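Local atomic coordinates of trans-isoprenyl diphosphate synthase (Caulobacter crescentus, PDB entry 3OYR), a protein that probably condenses isopentenyl diphosphate with farnesyl diphosphate in successive steps to make octaprenyl diphosphate, the precursor of quinone side chains. Residues Met172-Asp176 and Leu177-Gln181; Gly255-Leu259 and Pro260-Ala264. One frame throughout, in Å; residues are numbered along the deposited sequence.

Interaction 1 (Met172-Asp176 and Leu177-Gln181)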
ATOM      1  N   MET B 172      -8.022   3.934 -16.149  1.00 42.55           N
ATOM      2  CA  MET B 172      -8.953   3.426 -17.158  1.00 48.73           C
ATOM      3  C   MET B 172      -9.678   4.507 -17.968  1.00 49.18           C
ATOM      4  O   MET B 172      -9.938   4.321 -19.151  1.00 48.44           O
ATOM      5  CB  MET B 172      -9.999   2.486 -16.531  1.00 49.64           C
ATOM      6  CG  MET B 172      -9.452   1.204 -15.876  1.00 52.83           C
ATOM      7  SD  MET B 172      -8.148   0.297 -16.759  1.00 60.61           S
ATOM      8  CE  MET B 172      -8.992  -0.182 -18.263  1.00 56.51           C
ATOM      9  N   ARG B 173     -10.012   5.628 -17.338  1.00 46.23           N
ATOM     10  CA  ARG B 173     -10.961   6.538 -17.959  1.00 47.38           C
ATOM     11  C   ARG B 173     -10.450   7.936 -18.249  1.00 49.67           C
ATOM     12  O   ARG B 173     -11.055   8.649 -19.053  1.00 55.01           O
ATOM     13  CB  ARG B 173     -12.268   6.597 -17.168  1.00 48.15           C
ATOM     14  CG  ARG B 173     -13.114   5.345 -17.322  1.00 56.75           C
ATOM     15  CD  ARG B 173     -14.577   5.683 -17.229  1.00 74.42           C
ATOM     16  NE  ARG B 173     -15.329   5.089 -18.331  1.00 86.45           N
ATOM     17  CZ  ARG B 173     -16.637   5.246 -18.529  1.00 92.54           C
ATOM     18  NH1 ARG B 173     -17.362   5.982 -17.693  1.00 94.90           N
ATOM     19  NH2 ARG B 173     -17.222   4.661 -19.568  1.00 91.63           N
ATOM     20  N   SER B 174      -9.341   8.334 -17.630  1.00 47.76           N
ATOM     21  CA  SER B 174      -8.859   9.708 -17.818  1.00 51.63           C
ATOM     22  C   SER B 174      -8.047   9.887 -19.095  1.00 47.80           C
ATOM     23  O   SER B 174      -7.656  11.001 -19.418  1.00 49.78           O
ATOM     24  CB  SER B 174      -8.052  10.210 -16.616  1.00 50.27           C
ATOM     25  OG  SER B 174      -8.893  10.686 -15.585  1.00 56.56           O
ATOM     26  N   HIS B 175      -7.813   8.800 -19.820  1.00 48.56           N
ATOM     27  CA  HIS B 175      -6.906   8.840 -20.966  1.00 53.10           C
ATOM     28  C   HIS B 175      -7.605   8.873 -22.324  1.00 57.08           C
ATOM     29  O   HIS B 175      -7.064   8.397 -23.320  1.00 58.29           O
ATOM     30  CB  HIS B 175      -5.883   7.703 -20.853  1.00 51.85           C
ATOM     31  CG  HIS B 175      -4.982   7.849 -19.668  1.00 50.01           C
ATOM     32  ND1 HIS B 175      -3.744   8.451 -19.744  1.00 56.83           N
ATOM     33  CD2 HIS B 175      -5.163   7.527 -18.365  1.00 49.57           C
ATOM     34  CE1 HIS B 175      -3.189   8.465 -18.545  1.00 54.98           C
ATOM     35  NE2 HIS B 175      -4.030   7.910 -17.689  1.00 50.56           N
ATOM     36  N   ASP B 176      -8.813   9.441 -22.341  1.00 60.84           N
ATOM     37  CA  ASP B 176      -9.532   9.771 -23.575  1.00 68.64           C
ATOM     38  C   ASP B 176     -10.307  11.077 -23.399  1.00 70.93           C
ATOM     39  O   ASP B 176     -10.757  11.396 -22.295  1.00 69.56           O
ATOM     40  CB  ASP B 176     -10.423   8.606 -24.079  1.00 72.32           C
ATOM     41  CG  ASP B 176     -11.744   8.461 -23.308  1.00 77.99           C
ATOM     42  OD1 ASP B 176     -12.740   9.144 -23.656  1.00 74.70           O
ATOM     43  OD2 ASP B 176     -11.800   7.618 -22.384  1.00 85.00           O
ATOM     44  N   LEU B 177     -10.457  11.826 -24.491  1.00 76.03           N
ATOM     45  CA  LEU B 177     -11.067  13.168 -24.464  1.00 77.11           C
ATOM     46  C   LEU B 177     -12.581  13.194 -24.230  1.00 74.88           C
ATOM     47  O   LEU B 177     -13.150  14.249 -23.927  1.00 74.01           O
ATOM     48  CB  LEU B 177     -10.702  13.983 -25.718  1.00 82.14           C
ATOM     49  CG  LEU B 177     -10.202  13.311 -27.003  1.00 88.54           C
ATOM     50  CD1 LEU B 177     -10.805  13.960 -28.242  1.00 95.02           C
ATOM     51  CD2 LEU B 177      -8.683  13.354 -27.062  1.00 91.78           C
ATOM     52  N   ASN B 178     -13.233  12.042 -24.351  1.00 73.08           N
ATOM     53  CA  ASN B 178     -14.649  11.970 -24.035  1.00 75.79           C
ATOM     54  C   ASN B 178     -14.898  11.552 -22.577  1.00 73.30           C
ATOM     55  O   ASN B 178     -15.780  10.741 -22.271  1.00 73.05           O
ATOM     56  CB  ASN B 178     -15.394  11.085 -25.030  1.00 80.47           C
ATOM     57  CG  ASN B 178     -16.719  11.698 -25.466  1.00 92.32           C
ATOM     58  OD1 ASN B 178     -16.766  12.834 -25.957  1.00 93.21           O
ATOM     59  ND2 ASN B 178     -17.806  10.949 -25.286  1.00 96.11           N
ATOM     60  N   LEU B 179     -14.088  12.120 -21.690  1.00 64.32           N
ATOM     61  CA  LEU B 179     -14.270  11.998 -20.261  1.00 56.93           C
ATOM     62  C   LEU B 179     -15.273  13.063 -19.828  1.00 49.13           C
ATOM     63  O   LEU B 179     -15.138  14.239 -20.174  1.00 48.48           O
ATOM     64  CB  LEU B 179     -12.917  12.192 -19.556  1.00 56.44           C
ATOM     65  CG  LEU B 179     -12.862  12.337 -18.031  1.00 54.78           C
ATOM     66  CD1 LEU B 179     -13.135  11.005 -17.371  1.00 57.95           C
ATOM     67  CD2 LEU B 179     -11.513  12.862 -17.585  1.00 48.76           C
ATOM     68  N   SER B 180     -16.293  12.659 -19.087  1.00 45.65           N
ATOM     69  CA  SER B 180     -17.273  13.625 -18.602  1.00 44.51           C
ATOM     70  C   SER B 180     -16.758  14.298 -17.341  1.00 45.88           C
ATOM     71  O   SER B 180     -15.837  13.803 -16.693  1.00 45.79           O
ATOM     72  CB  SER B 180     -18.632  12.961 -18.341  1.00 46.58           C
ATOM     73  OG  SER B 180     -18.596  12.177 -17.164  1.00 51.84           O
ATOM     74  N   GLN B 181     -17.360  15.436 -17.017  1.00 48.19           N
ATOM     75  CA  GLN B 181     -17.073  16.185 -15.815  1.00 53.09           C
ATOM     76  C   GLN B 181     -17.456  15.364 -14.574  1.00 54.53           C
ATOM     77  O   GLN B 181     -16.763  15.421 -13.555  1.00 56.93           O
ATOM     78  CB  GLN B 181     -17.829  17.517 -15.865  1.00 53.18           C
ATOM     79  CG  GLN B 181     -17.611  18.451 -14.674  1.00 63.69           C
ATOM     80  CD  GLN B 181     -17.861  19.917 -15.010  1.00 70.73           C
ATOM     81  OE1 GLN B 181     -18.155  20.724 -14.127  1.00 74.32           O
ATOM     82  NE2 GLN B 181     -17.734  20.267 -16.289  1.00 75.64           N
TER
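Asp176 OD1 takes the backbone N-H of Asn178 at 3.0 Å, from OD1 to N. The bond is weak, because the N-H...O angle is only 127°. The carboxylate reaches forward over the next peptide: CG stands between the backbone N and the carbonyl carbon of its own residue (chi1 78°), and this turns OD1 toward Asn178. Asp176 OD1 also lies 3.6 Å from Asn178 CB. These residues belong to the connection between helix 150-173 and helix 181-206 of the all-helical isoprenoid synthase fold. Leu179 closes the turn from within. Leu179 CB sits 3.6 Å from Asp176 O. Its CG is anti to the backbone N (chi1 170°), and the two methyls reach back to the backbone of Arg173 and to Ser174. Leu179 CD1 lies against the first of these, 3.6 Å from Arg173 O. Leu179 CD2 meets the other neighbour, 3.9 Å from Ser174 OG, and also comes near Ser174 CA. Leu179 is buried and also packs on Ala257 and on Leu262 of helix 259-267. Ser174 is buried too and touches Ile187 of helix 181-206. At the far end Ser180 is the N-cap of the next helix, and its OG accepts the backbone N-H of Val183.

Interaction 2 (Gly255-Leu259 and Pro260-Ala264)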
ATOM      1  N   GLY B 255      -1.068  12.496 -21.214  1.00 51.30           N
ATOM      2  CA  GLY B 255      -2.308  12.331 -21.975  1.00 52.15           C
ATOM      3  C   GLY B 255      -3.495  12.188 -21.046  1.00 46.38           C
ATOM      4  O   GLY B 255      -4.495  11.544 -21.377  1.00 42.45           O
ATOM      5  N   LYS B 256      -3.369  12.809 -19.877  1.00 49.46           N
ATOM      6  CA  LYS B 256      -4.367  12.735 -18.828  1.00 46.30           C
ATOM      7  C   LYS B 256      -5.319  13.930 -18.885  1.00 46.63           C
ATOM      8  O   LYS B 256      -4.917  15.076 -18.677  1.00 51.92           O
ATOM      9  CB  LYS B 256      -3.674  12.643 -17.462  1.00 49.31           C
ATOM     10  CG  LYS B 256      -4.600  12.357 -16.293  1.00 44.01           C
ATOM     11  CD  LYS B 256      -3.935  11.427 -15.293  1.00 54.51           C
ATOM     12  CE  LYS B 256      -3.079  12.156 -14.292  1.00 49.45           C
ATOM     13  NZ  LYS B 256      -2.328  11.185 -13.458  1.00 44.80           N
ATOM     14  N   ALA B 257      -6.584  13.639 -19.167  1.00 45.18           N
ATOM     15  CA  ALA B 257      -7.622  14.646 -19.211  1.00 45.30           C
ATOM     16  C   ALA B 257      -8.043  15.028 -17.808  1.00 49.24           C
ATOM     17  O   ALA B 257      -8.380  14.179 -16.965  1.00 53.94           O
ATOM     18  CB  ALA B 257      -8.826  14.156 -20.014  1.00 45.41           C
ATOM     19  N   THR B 258      -7.991  16.323 -17.556  1.00 45.63           N
ATOM     20  CA  THR B 258      -8.498  16.884 -16.325  1.00 39.12           C
ATOM     21  C   THR B 258      -9.440  17.989 -16.753  1.00 40.27           C
ATOM     22  O   THR B 258      -9.456  18.379 -17.930  1.00 39.68           O
ATOM     23  CB  THR B 258      -7.363  17.457 -15.485  1.00 34.02           C
ATOM     24  OG1 THR B 258      -6.713  18.487 -16.218  1.00 36.01           O
ATOM     25  CG2 THR B 258      -6.327  16.383 -15.151  1.00 41.22           C
ATOM     26  N   LEU B 259     -10.226  18.480 -15.806  1.00 35.31           N
ATOM     27  CA  LEU B 259     -11.190  19.530 -16.058  1.00 40.58           C
ATOM     28  C   LEU B 259     -10.678  20.770 -16.840  1.00 42.76           C
ATOM     29  O   LEU B 259     -11.355  21.176 -17.776  1.00 41.86           O
ATOM     30  CB  LEU B 259     -11.917  19.926 -14.767  1.00 39.87           C
ATOM     31  CG  LEU B 259     -13.156  20.796 -14.952  1.00 36.84           C
ATOM     32  CD1 LEU B 259     -14.271  19.983 -15.602  1.00 32.78           C
ATOM     33  CD2 LEU B 259     -13.586  21.407 -13.639  1.00 35.43           C
ATOM     34  N   PRO B 260      -9.498  21.357 -16.487  1.00 45.12           N
ATOM     35  CA  PRO B 260      -9.086  22.528 -17.293  1.00 46.56           C
ATOM     36  C   PRO B 260      -9.024  22.231 -18.792  1.00 49.31           C
ATOM     37  O   PRO B 260      -9.488  23.047 -19.600  1.00 50.23           O
ATOM     38  CB  PRO B 260      -7.686  22.852 -16.772  1.00 46.52           C
ATOM     39  CG  PRO B 260      -7.646  22.300 -15.409  1.00 49.52           C
ATOM     40  CD  PRO B 260      -8.561  21.118 -15.370  1.00 46.02           C
ATOM     41  N   LEU B 261      -8.496  21.056 -19.137  1.00 48.14           N
ATOM     42  CA  LEU B 261      -8.426  20.577 -20.519  1.00 48.35           C
ATOM     43  C   LEU B 261      -9.804  20.340 -21.137  1.00 49.99           C
ATOM     44  O   LEU B 261     -10.061  20.744 -22.278  1.00 47.93           O
ATOM     45  CB  LEU B 261      -7.600  19.287 -20.589  1.00 48.79           C
ATOM     46  CG  LEU B 261      -7.506  18.635 -21.971  1.00 52.21           C
ATOM     47  CD1 LEU B 261      -6.743  19.556 -22.887  1.00 48.99           C
ATOM     48  CD2 LEU B 261      -6.866  17.249 -21.924  1.00 54.20           C
ATOM     49  N   LEU B 262     -10.673  19.680 -20.380  1.00 45.10           N
ATOM     50  CA  LEU B 262     -12.034  19.388 -20.815  1.00 50.58           C
ATOM     51  C   LEU B 262     -12.839  20.661 -21.099  1.00 53.36           C
ATOM     52  O   LEU B 262     -13.550  20.748 -22.115  1.00 53.22           O
ATOM     53  CB  LEU B 262     -12.762  18.544 -19.766  1.00 50.61           C
ATOM     54  CG  LEU B 262     -12.328  17.102 -19.488  1.00 49.20           C
ATOM     55  CD1 LEU B 262     -13.237  16.489 -18.406  1.00 46.68           C
ATOM     56  CD2 LEU B 262     -12.367  16.258 -20.751  1.00 49.84           C
ATOM     57  N   LEU B 263     -12.714  21.640 -20.204  1.00 48.97           N
ATOM     58  CA  LEU B 263     -13.415  22.902 -20.333  1.00 45.55           C
ATOM     59  C   LEU B 263     -12.886  23.699 -21.516  1.00 53.22           C
ATOM     60  O   LEU B 263     -13.681  24.263 -22.261  1.00 48.90           O
ATOM     61  CB  LEU B 263     -13.325  23.726 -19.049  1.00 48.59           C
ATOM     62  CG  LEU B 263     -14.105  23.250 -17.813  1.00 49.31           C
ATOM     63  CD1 LEU B 263     -13.783  24.138 -16.604  1.00 44.67           C
ATOM     64  CD2 LEU B 263     -15.616  23.207 -18.068  1.00 52.30           C
ATOM     65  N   ALA B 264     -11.559  23.718 -21.687  1.00 51.24           N
ATOM     66  CA  ALA B 264     -10.907  24.383 -22.819  1.00 56.49           C
ATOM     67  C   ALA B 264     -11.302  23.801 -24.160  1.00 59.31           C
ATOM     68  O   ALA B 264     -11.555  24.552 -25.099  1.00 62.26           O
ATOM     69  CB  ALA B 264      -9.413  24.332 -22.676  1.00 54.76           C
TER
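Leu259 and Leu263 pack one turn apart at the start of helix 259-267, where the chain enters the helix through the N-cap residue Thr258. From Leu259 CB the side chain can be followed outward. Leu259 CB lies beside the Pro260 ring, 3.6 Å from Pro260 CD. A chi1 of -167° sets Leu259 CG opposite the backbone N and against Leu263 CD1, 3.8 Å off. Of the methyls, CD1 meets Leu263 CG and CD2 meets Leu263 CD1. The two side chains lie at a slant to each other. Leu309 of helix 302-320 and Leu230 of helix 211-238 also pack on Leu259, which is buried. Cutting Leu259 back to an alanine removes CG and both methyls, which would probably leave Leu263 CD1 without that packing and open a gap toward Leu230 and Leu309. The first turn is tied by two backbone bonds. Leu262 N reaches Thr258 O at 3.0 Å, and Leu263 N reaches Leu259 O at 2.8 Å with an N-H...O angle of 168°. Pro260 suits this first turn because it has no N-H to give. The Thr258 side chain makes no capping bond; Thr258 OG1 lies 3.3 Å from Pro260 CD. Before the helix, Gly255 ends helix 250-254 in a Schellman motif with positive phi. Lys256 NZ forms salt bridges with Asp109, a calcium ligand, and with Glu254, and the side chain touches dimethylallyl diphosphate. Ala257 CB meets two leucine methyls, 4.1 Å from Leu261 CD2 and 4.2 Å from Leu262 CD2.

Both interactions are local contacts beside helix ends, and they touch each other. Interaction 1 leaves helix 150-173; interaction 2 enters helix 259-267. A probable hydrogen bond from Ala257 N to Ser174 O, 2.9 Å, joins the two loops. Gln181, at the start of helix 181-206, lies on Leu259, so the starts of helices 181-206 and 259-267 meet. Interaction 1 is partly buried and mixes a weak carboxylate bond with one inward leucine. Interaction 2 is buried and mostly leucine packing on regular helix bonds. It also comes closer to the active site: Lys256 touches the bound dimethylallyl diphosphate, whereas the side chain of Ser174 is about 10 Å from that ligand.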